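Local coordinates for protein choloylglycine hydrolase (PDB 2BJF) that hydrolyses the amide bond of glycine- and taurine-conjugated bile salts to release free bile acids, and can also act as a bile acid amine N-acyltransferase, at residues I30-R35 with N305-D310; A53-G58 with N300-N305; F67-N72 with S280-E285. All blocks are in the same frame, centred on the assembly; numbering follows the deposited sequence.

How the contacts relate
Contacts 2 and 3 join the two antiparallel sheets of an Ntn-hydrolase fold, and contact 1 sits at the edge of this interface. Strands 29-33, 54-61 and 70-72 of one sheet contribute the first segments of contacts 1, 2 and 3; strands 300-303 and 275-283 of the other supply the second segments of contacts 2 and 3, while contact 1 uses the loop after strand 300-303. Centres of contacts 1 and 2 are 8 Å apart, those of 2 and 3 are 7 Å and those of 1 and 3 are 13 Å. Along the chain contact 1 encloses contact 2, which encloses contact 3. The series thus passes from the partly buried periphery to the interior beside the deoxycholate pocket.

Contact 1 (I30-R35 with N305-D310); sequences IIFIPR and NKENLD
Phe32 and Glu307 make a CH-pi contact: CB of Glu307 lies 3.9 Å from the ring centroid, 16° off the normal, so it sits over one face, displaced toward the rim. Leu309 CD2 and the carbonyl oxygen of Asn308 instead meet the edge of that ring, near its plane, with Phe32 CE1 3.8 Å from Leu309 CD2. Phe32 CG is anti to the backbone N (chi1 171°), which carries the ring toward the loop.

Polar interactions concentrate on Arg35. Its backbone N donates to Leu309 O at 2.8 Å, fastening the two segments where they run in similar directions, 25° apart. Further out, Arg35 NH1 and Asp310 OD1 form a 3.0 Å salt bridge; the oxygen lies near the guanidinium plane, but is itself approached from above its carboxylate plane. Leu309 CB covers one guanidinium face, 3.8 Å above its centre, and Leu309 CD1 comes within 3.5 Å of Arg35 NH2, so this charged group has an apolar floor. Glu73 takes Arg35 NH2 in a second salt bridge. Within the loop, Asp310 N donates to Asn308 OD1, closing an Asx turn.

Glu307 OE2 is hydrogen-bonded to Tyr317 OH and to Asn329 ND2 of the second subunit. Strand 29-33 is itself held between antiparallel neighbours 54-61 and 315-318, while 305-310 belongs to the loop leading from strand 300-303 into 315-318.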
loop_
_atom_site.group_PDB
_atom_site.type_symbol
_atom_site.label_atom_id
_atom_site.label_comp_id
_atom_site.label_asym_id
_atom_site.label_seq_id
_atom_site.Cartn_x
_atom_site.Cartn_y
_atom_site.Cartn_z
ATOM N N ILE A 30 -27.304 27.668 6.826
ATOM C CA ILE A 30 -28.007 26.724 7.681
ATOM C C ILE A 30 -29.477 27.137 7.688
ATOM O O ILE A 30 -29.820 28.252 8.091
ATOM C CB ILE A 30 -27.415 26.659 9.112
ATOM C CG1 ILE A 30 -25.933 26.260 9.077
ATOM C CG2 ILE A 30 -28.183 25.655 9.959
ATOM C CD1 ILE A 30 -24.966 27.415 8.841
ATOM N N ILE A 31 -30.330 26.232 7.215
ATOM C CA ILE A 31 -31.742 26.528 6.970
ATOM C C ILE A 31 -32.649 25.840 7.984
ATOM O O ILE A 31 -32.558 24.627 8.192
ATOM C CB ILE A 31 -32.161 26.113 5.532
ATOM C CG1 ILE A 31 -31.287 26.817 4.487
ATOM C CG2 ILE A 31 -33.645 26.398 5.280
ATOM C CD1 ILE A 31 -31.439 26.262 3.081
ATOM N N PHE A 32 -33.517 26.631 8.611
ATOM C CA PHE A 32 -34.558 26.119 9.496
ATOM C C PHE A 32 -35.924 26.270 8.835
ATOM O O PHE A 32 -36.283 27.357 8.376
ATOM C CB PHE A 32 -34.543 26.853 10.845
ATOM C CG PHE A 32 -35.718 26.523 11.731
ATOM C CD1 PHE A 32 -35.726 25.359 12.494
ATOM C CD2 PHE A 32 -36.819 27.377 11.801
ATOM C CE1 PHE A 32 -36.809 25.045 13.313
ATOM C CE2 PHE A 32 -37.910 27.071 12.615
ATOM C CZ PHE A 32 -37.903 25.903 13.373
ATOM N N ILE A 33 -36.675 25.171 8.792
ATOM C CA ILE A 33 -38.047 25.183 8.287
ATOM C C ILE A 33 -38.988 24.692 9.389
ATOM O O ILE A 33 -38.821 23.579 9.889
ATOM C CB ILE A 33 -38.221 24.303 7.018
ATOM C CG1 ILE A 33 -37.141 24.620 5.974
ATOM C CG2 ILE A 33 -39.618 24.491 6.426
ATOM C CD1 ILE A 33 -37.127 23.670 4.780
ATOM N N PRO A 34 -39.976 25.524 9.776
ATOM C CA PRO A 34 -40.926 25.135 10.820
ATOM C C PRO A 34 -41.951 24.110 10.329
ATOM O O PRO A 34 -41.978 23.779 9.140
ATOM C CB PRO A 34 -41.617 26.457 11.168
ATOM C CG PRO A 34 -41.545 27.255 9.917
ATOM C CD PRO A 34 -40.248 26.878 9.257
ATOM N N ARG A 35 -42.779 23.616 11.250
ATOM C CA ARG A 35 -43.873 22.699 10.923
ATOM C C ARG A 35 -44.901 23.379 10.028
ATOM O O ARG A 35 -45.047 24.607 10.066
ATOM C CB ARG A 35 -44.590 22.238 12.194
ATOM C CG ARG A 35 -43.747 21.477 13.196
ATOM C CD ARG A 35 -44.417 21.541 14.559
ATOM N NE ARG A 35 -43.685 20.812 15.591
ATOM C CZ ARG A 35 -43.893 20.949 16.898
ATOM N NH1 ARG A 35 -44.809 21.799 17.350
ATOM N NH2 ARG A 35 -43.178 20.238 17.760
ATOM N N ASN A 305 -34.391 23.645 18.552
ATOM C CA ASN A 305 -35.391 23.683 19.619
ATOM C C ASN A 305 -35.514 25.043 20.305
ATOM O O ASN A 305 -36.451 25.278 21.074
ATOM C CB ASN A 305 -35.129 22.569 20.635
ATOM C CG ASN A 305 -35.466 21.198 20.085
ATOM O OD1 ASN A 305 -36.619 20.918 19.741
ATOM N ND2 ASN A 305 -34.464 20.332 19.997
ATOM N N LYS A 306 -34.568 25.934 20.018
ATOM C CA LYS A 306 -34.643 27.316 20.484
ATOM C C LYS A 306 -35.529 28.153 19.562
ATOM O O LYS A 306 -36.053 29.187 19.972
ATOM C CB LYS A 306 -33.246 27.927 20.608
ATOM C CG LYS A 306 -32.392 27.274 21.690
ATOM C CD LYS A 306 -31.103 28.031 21.942
ATOM C CE LYS A 306 -31.305 29.186 22.918
ATOM N NZ LYS A 306 -30.056 29.975 23.080
ATOM N N GLU A 307 -35.697 27.691 18.325
ATOM C CA GLU A 307 -36.572 28.353 17.356
ATOM C C GLU A 307 -38.032 27.955 17.563
ATOM O O GLU A 307 -38.328 26.977 18.255
ATOM C CB GLU A 307 -36.138 28.027 15.919
ATOM C CG GLU A 307 -34.686 28.379 15.580
ATOM C CD GLU A 307 -34.374 29.867 15.688
ATOM O OE1 GLU A 307 -35.257 30.702 15.389
ATOM O OE2 GLU A 307 -33.232 30.201 16.070
ATOM N N ASN A 308 -38.943 28.724 16.969
ATOM C CA ASN A 308 -40.360 28.379 17.002
ATOM C C ASN A 308 -40.674 27.309 15.967
ATOM O O ASN A 308 -40.689 27.579 14.763
ATOM C CB ASN A 308 -41.241 29.614 16.781
ATOM C CG ASN A 308 -42.699 29.371 17.154
ATOM O OD1 ASN A 308 -43.087 28.259 17.521
ATOM N ND2 ASN A 308 -43.514 30.417 17.062
ATOM N N LEU A 309 -40.924 26.094 16.446
ATOM C CA LEU A 309 -41.279 24.982 15.566
ATOM C C LEU A 309 -42.655 25.191 14.931
ATOM O O LEU A 309 -42.959 24.603 13.894
ATOM C CB LEU A 309 -41.217 23.640 16.309
ATOM C CG LEU A 309 -39.930 23.252 17.054
ATOM C CD1 LEU A 309 -40.023 21.815 17.548
ATOM C CD2 LEU A 309 -38.666 23.443 16.214
ATOM N N ASP A 310 -43.470 26.039 15.559
ATOM C CA ASP A 310 -44.784 26.414 15.034
ATOM C C ASP A 310 -44.747 27.759 14.298
ATOM O O ASP A 310 -45.783 28.408 14.121
ATOM C CB ASP A 310 -45.821 26.461 16.163
ATOM C CG ASP A 310 -46.073 25.100 16.790
ATOM O OD1 ASP A 310 -46.165 24.095 16.050
ATOM O OD2 ASP A 310 -46.196 25.039 18.032
#

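Contact 2 (A53-G58 with N300-N305); sequences AVLGMG and NAIDMN
Met304 starts beside Leu55 and ends at Ala53, just before strand 54-61, and its atoms can be followed outward. CB rests on the leucine side chain, 3.7 Å from Leu55 CD2 and 3.9 Å from Leu55 CB. A chi1 of 77° sets CG between the backbone N and the carbonyl carbon, and the chain then extends through chi2 before bending about the CG-SD bond at -62°. CG and SD serve as the span, since the next close approaches are made by the methyl: CE lies 3.4 Å from Ala53 O and 3.9 Å from Ala53 CB. The Met304 and Leu55 side chains point in opposing directions and overlap only at the methionine's base, through Met304 CB.

The contact joins two different sheets, as expected of the layered sheets of an Ntn hydrolase. Strand 54-61 belongs to one and strand 300-303 is the outermost strand, within this chain, of the other; they meet through side chains, and the closest CA pair, Leu55 and Met304, is 6.3 Å apart. Asn300 and Ala301 continue that second sheet into a parallel ladder with a strand of the second subunit.

Leu55 also meets Ile302, crossing it at about a right angle. Its CD2 methyl approaches Ile302 O at 3.4 Å and Ile302 CG2 at 3.9 Å, while CD1 also packs on CG2. Asp303, whose CB points away from 53-58, accepts from Asn305 N through OD1 at 2.9 Å, an Asx turn spanning Met304.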
loop_
_atom_site.group_PDB
_atom_site.type_symbol
_atom_site.label_atom_id
_atom_site.label_comp_id
_atom_site.label_asym_id
_atom_site.label_seq_id
_atom_site.Cartn_x
_atom_site.Cartn_y
_atom_site.Cartn_z
ATOM N N ALA A 53 -40.543 19.914 11.777
ATOM C CA ALA A 53 -39.582 21.002 11.608
ATOM C C ALA A 53 -38.218 20.439 11.218
ATOM O O ALA A 53 -37.841 19.360 11.667
ATOM C CB ALA A 53 -39.476 21.821 12.881
ATOM N N VAL A 54 -37.492 21.181 10.384
ATOM C CA VAL A 54 -36.233 20.717 9.795
ATOM C C VAL A 54 -35.113 21.737 10.020
ATOM O O VAL A 54 -35.345 22.945 9.947
ATOM C CB VAL A 54 -36.397 20.448 8.268
ATOM C CG1 VAL A 54 -35.076 20.045 7.624
ATOM C CG2 VAL A 54 -37.456 19.374 8.015
ATOM N N LEU A 55 -33.907 21.240 10.295
ATOM C CA LEU A 55 -32.709 22.077 10.370
ATOM C C LEU A 55 -31.531 21.390 9.688
ATOM O O LEU A 55 -31.250 20.221 9.956
ATOM C CB LEU A 55 -32.350 22.405 11.824
ATOM C CG LEU A 55 -31.128 23.310 12.045
ATOM C CD1 LEU A 55 -31.415 24.741 11.611
ATOM C CD2 LEU A 55 -30.671 23.275 13.497
ATOM N N GLY A 56 -30.846 22.120 8.811
ATOM C CA GLY A 56 -29.654 21.590 8.152
ATOM C C GLY A 56 -28.978 22.543 7.190
ATOM O O GLY A 56 -29.437 23.667 6.983
ATOM N N MET A 57 -27.870 22.089 6.607
ATOM C CA MET A 57 -27.155 22.868 5.604
ATOM C C MET A 57 -27.805 22.687 4.243
ATOM O O MET A 57 -28.099 21.566 3.827
ATOM C CB MET A 57 -25.684 22.448 5.532
ATOM C CG MET A 57 -24.792 23.423 4.766
ATOM S SD MET A 57 -24.399 24.914 5.707
ATOM C CE MET A 57 -23.158 24.280 6.836
ATOM N N GLY A 58 -28.025 23.796 3.549
ATOM C CA GLY A 58 -28.571 23.749 2.203
ATOM C C GLY A 58 -28.501 25.096 1.524
ATOM O O GLY A 58 -27.756 25.978 1.949
ATOM N N ASN A 300 -19.443 25.844 15.437
ATOM C CA ASN A 300 -20.623 26.680 15.648
ATOM C C ASN A 300 -21.846 25.809 15.901
ATOM O O ASN A 300 -21.970 24.733 15.319
ATOM C CB ASN A 300 -20.879 27.561 14.426
ATOM C CG ASN A 300 -19.648 28.322 13.989
ATOM O OD1 ASN A 300 -19.228 29.274 14.640
ATOM N ND2 ASN A 300 -19.061 27.901 12.876
ATOM N N ALA A 301 -22.744 26.281 16.761
ATOM C CA ALA A 301 -23.927 25.513 17.141
ATOM C C ALA A 301 -25.221 26.268 16.866
ATOM O O ALA A 301 -25.363 27.432 17.242
ATOM C CB ALA A 301 -23.851 25.117 18.609
ATOM N N ILE A 302 -26.154 25.593 16.200
ATOM C CA ILE A 302 -27.507 26.109 15.995
ATOM C C ILE A 302 -28.494 25.082 16.542
ATOM O O ILE A 302 -28.534 23.937 16.082
ATOM C CB ILE A 302 -27.789 26.432 14.504
ATOM C CG1 ILE A 302 -26.894 27.584 14.039
ATOM C CG2 ILE A 302 -29.262 26.799 14.291
ATOM C CD1 ILE A 302 -26.496 27.530 12.586
ATOM N N ASP A 303 -29.270 25.502 17.537
ATOM C CA ASP A 303 -30.227 24.640 18.222
ATOM C C ASP A 303 -31.620 24.894 17.657
ATOM O O ASP A 303 -32.191 25.971 17.854
ATOM C CB ASP A 303 -30.185 24.925 19.732
ATOM C CG ASP A 303 -31.012 23.943 20.557
ATOM O OD1 ASP A 303 -31.891 23.245 20.005
ATOM O OD2 ASP A 303 -30.780 23.880 21.785
ATOM N N MET A 304 -32.165 23.903 16.952
ATOM C CA MET A 304 -33.485 24.044 16.329
ATOM C C MET A 304 -34.604 24.201 17.361
ATOM O O MET A 304 -35.629 24.827 17.083
ATOM C CB MET A 304 -33.778 22.879 15.372
ATOM C CG MET A 304 -34.188 21.568 16.037
ATOM S SD MET A 304 -34.439 20.221 14.864
ATOM C CE MET A 304 -35.789 20.859 13.877
ATOM N N ASN A 305 -34.391 23.645 18.552
ATOM C CA ASN A 305 -35.391 23.683 19.619
ATOM C C ASN A 305 -35.514 25.043 20.305
ATOM O O ASN A 305 -36.451 25.278 21.074
ATOM C CB ASN A 305 -35.129 22.569 20.635
ATOM C CG ASN A 305 -35.466 21.198 20.085
ATOM O OD1 ASN A 305 -36.619 20.918 19.741
ATOM N ND2 ASN A 305 -34.464 20.332 19.997
#

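Contact 3 (F67-N72 with S280-E285)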
loop_
_atom_site.group_PDB
_atom_site.type_symbol
_atom_site.label_atom_id
_atom_site.label_comp_id
_atom_site.label_asym_id
_atom_site.label_seq_id
_atom_site.Cartn_x
_atom_site.Cartn_y
_atom_site.Cartn_z
ATOM N N PHE A 67 -31.383 20.599 0.367
ATOM C CA PHE A 67 -30.447 20.313 1.460
ATOM C C PHE A 67 -29.264 19.421 1.098
ATOM O O PHE A 67 -29.366 18.545 0.236
ATOM C CB PHE A 67 -31.195 19.699 2.646
ATOM C CG PHE A 67 -32.046 20.678 3.397
ATOM C CD1 PHE A 67 -31.558 21.308 4.537
ATOM C CD2 PHE A 67 -33.335 20.975 2.966
ATOM C CE1 PHE A 67 -32.340 22.221 5.238
ATOM C CE2 PHE A 67 -34.125 21.888 3.658
ATOM C CZ PHE A 67 -33.626 22.511 4.797
ATOM N N ALA A 68 -28.147 19.657 1.784
ATOM C CA ALA A 68 -26.958 18.813 1.687
ATOM C C ALA A 68 -26.944 17.782 2.815
ATOM O O ALA A 68 -26.555 16.629 2.614
ATOM C CB ALA A 68 -25.706 19.665 1.736
ATOM N N ASP A 69 -27.357 18.219 4.003
ATOM C CA ASP A 69 -27.523 17.353 5.171
ATOM C C ASP A 69 -28.352 18.078 6.220
ATOM O O ASP A 69 -28.325 19.307 6.302
ATOM C CB ASP A 69 -26.178 16.904 5.762
ATOM C CG ASP A 69 -25.221 18.057 5.994
ATOM O OD1 ASP A 69 -24.538 18.457 5.031
ATOM O OD2 ASP A 69 -25.144 18.550 7.140
ATOM N N GLY A 70 -29.090 17.315 7.017
ATOM C CA GLY A 70 -29.942 17.902 8.040
ATOM C C GLY A 70 -30.633 16.885 8.920
ATOM O O GLY A 70 -30.424 15.678 8.786
ATOM N N MET A 71 -31.457 17.388 9.831
ATOM C CA MET A 71 -32.245 16.543 10.716
ATOM C C MET A 71 -33.616 17.161 10.943
ATOM O O MET A 71 -33.839 18.330 10.615
ATOM C CB MET A 71 -31.533 16.360 12.059
ATOM C CG MET A 71 -31.360 17.651 12.834
ATOM S SD MET A 71 -30.499 17.446 14.392
ATOM C CE MET A 71 -29.699 19.036 14.452
ATOM N N ASN A 72 -34.531 16.375 11.500
ATOM C CA ASN A 72 -35.803 16.921 11.962
ATOM C C ASN A 72 -35.933 16.904 13.490
ATOM O O ASN A 72 -35.050 16.408 14.198
ATOM C CB ASN A 72 -37.001 16.256 11.258
ATOM C CG ASN A 72 -37.186 14.791 11.627
ATOM O OD1 ASN A 72 -36.801 14.342 12.708
ATOM N ND2 ASN A 72 -37.804 14.040 10.723
ATOM N N SER A 280 -20.018 18.808 9.464
ATOM C CA SER A 280 -21.209 18.948 10.293
ATOM C C SER A 280 -21.376 17.749 11.220
ATOM O O SER A 280 -21.001 16.627 10.877
ATOM C CB SER A 280 -22.458 19.135 9.429
ATOM O OG SER A 280 -22.779 17.958 8.710
ATOM N N CYS A 281 -21.928 18.009 12.400
ATOM C CA CYS A 281 -22.222 16.973 13.378
ATOM C C CYS A 281 -23.518 17.331 14.083
ATOM O O CYS A 281 -23.589 18.330 14.798
ATOM C CB CYS A 281 -21.085 16.845 14.393
ATOM S SG CYS A 281 -21.389 15.624 15.692
ATOM N N MET A 282 -24.540 16.512 13.868
ATOM C CA MET A 282 -25.851 16.740 14.460
ATOM C C MET A 282 -26.045 15.856 15.679
ATOM O O MET A 282 -25.887 14.637 15.598
ATOM C CB MET A 282 -26.950 16.450 13.431
ATOM C CG MET A 282 -26.973 17.418 12.262
ATOM S SD MET A 282 -27.959 16.830 10.873
ATOM C CE MET A 282 -26.737 15.908 9.943
ATOM N N CYS A 283 -26.367 16.471 16.812
ATOM C CA CYS A 283 -26.795 15.709 17.975
ATOM C C CYS A 283 -28.296 15.502 17.845
ATOM O O CYS A 283 -29.090 16.409 18.110
ATOM C CB CYS A 283 -26.449 16.418 19.283
ATOM S SG CYS A 283 -26.908 15.444 20.729
ATOM N N LEU A 284 -28.668 14.299 17.422
ATOM C CA LEU A 284 -30.039 14.005 17.004
ATOM C C LEU A 284 -31.092 14.168 18.107
ATOM O O LEU A 284 -32.174 14.700 17.849
ATOM C CB LEU A 284 -30.118 12.617 16.354
ATOM C CG LEU A 284 -29.286 12.404 15.081
ATOM C CD1 LEU A 284 -29.269 10.935 14.693
ATOM C CD2 LEU A 284 -29.782 13.265 13.919
ATOM N N GLU A 285 -30.776 13.724 19.323
ATOM C CA GLU A 285 -31.693 13.866 20.463
ATOM C C GLU A 285 -31.959 15.327 20.816
ATOM O O GLU A 285 -33.094 15.704 21.122
ATOM C CB GLU A 285 -31.156 13.137 21.700
ATOM C CG GLU A 285 -31.334 11.622 21.684
ATOM C CD GLU A 285 -30.189 10.881 21.010
ATOM O OE1 GLU A 285 -29.303 11.529 20.413
ATOM O OE2 GLU A 285 -30.178 9.635 21.083
HETATM O O HOH W 1 -33.808 16.637 16.721
#
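Strands 70-72 and 280-283, from different sheets, run nearly parallel, 12° apart, but their axes approach only to 8.2 Å, a separation bridged by side chains. The thioether chains of Met71 and Met282 lie alongside in opposite senses, each sulfur near the other's CB: Met71 CB is 3.8 Å from Met282 SD and Met71 SD 3.8 Å from Met282 CB. The sulfur of Met282 also reaches the opposing backbone, 3.3 Å from Gly70 C; a bend at chi3 (-89°) then turns its methyl along that chain. Leu284 CD2 adds apolar packing 4.0 Å from Met71 CB. A water lies 2.8 Å from both Asn72 O and Leu284 O, bridging the ends of the two segments.

At the other end Ser280 OG donates to Asp69 OD2 at 2.9 Å, from 58° above the carboxylate plane. Tyr289 OH also bonds to OD2, while OD1 holds Tyr278 OH and a salt bridge to Arg18, a residue that binds deoxycholate. Both oxygens of this buried carboxylate are therefore engaged, and Ser280 helps fix its rotation. This is consistent with a second-shell role, in which Asp69 probably helps position Arg18 beside the bile acid pocket, to which neighbouring Ala68 contributes directly.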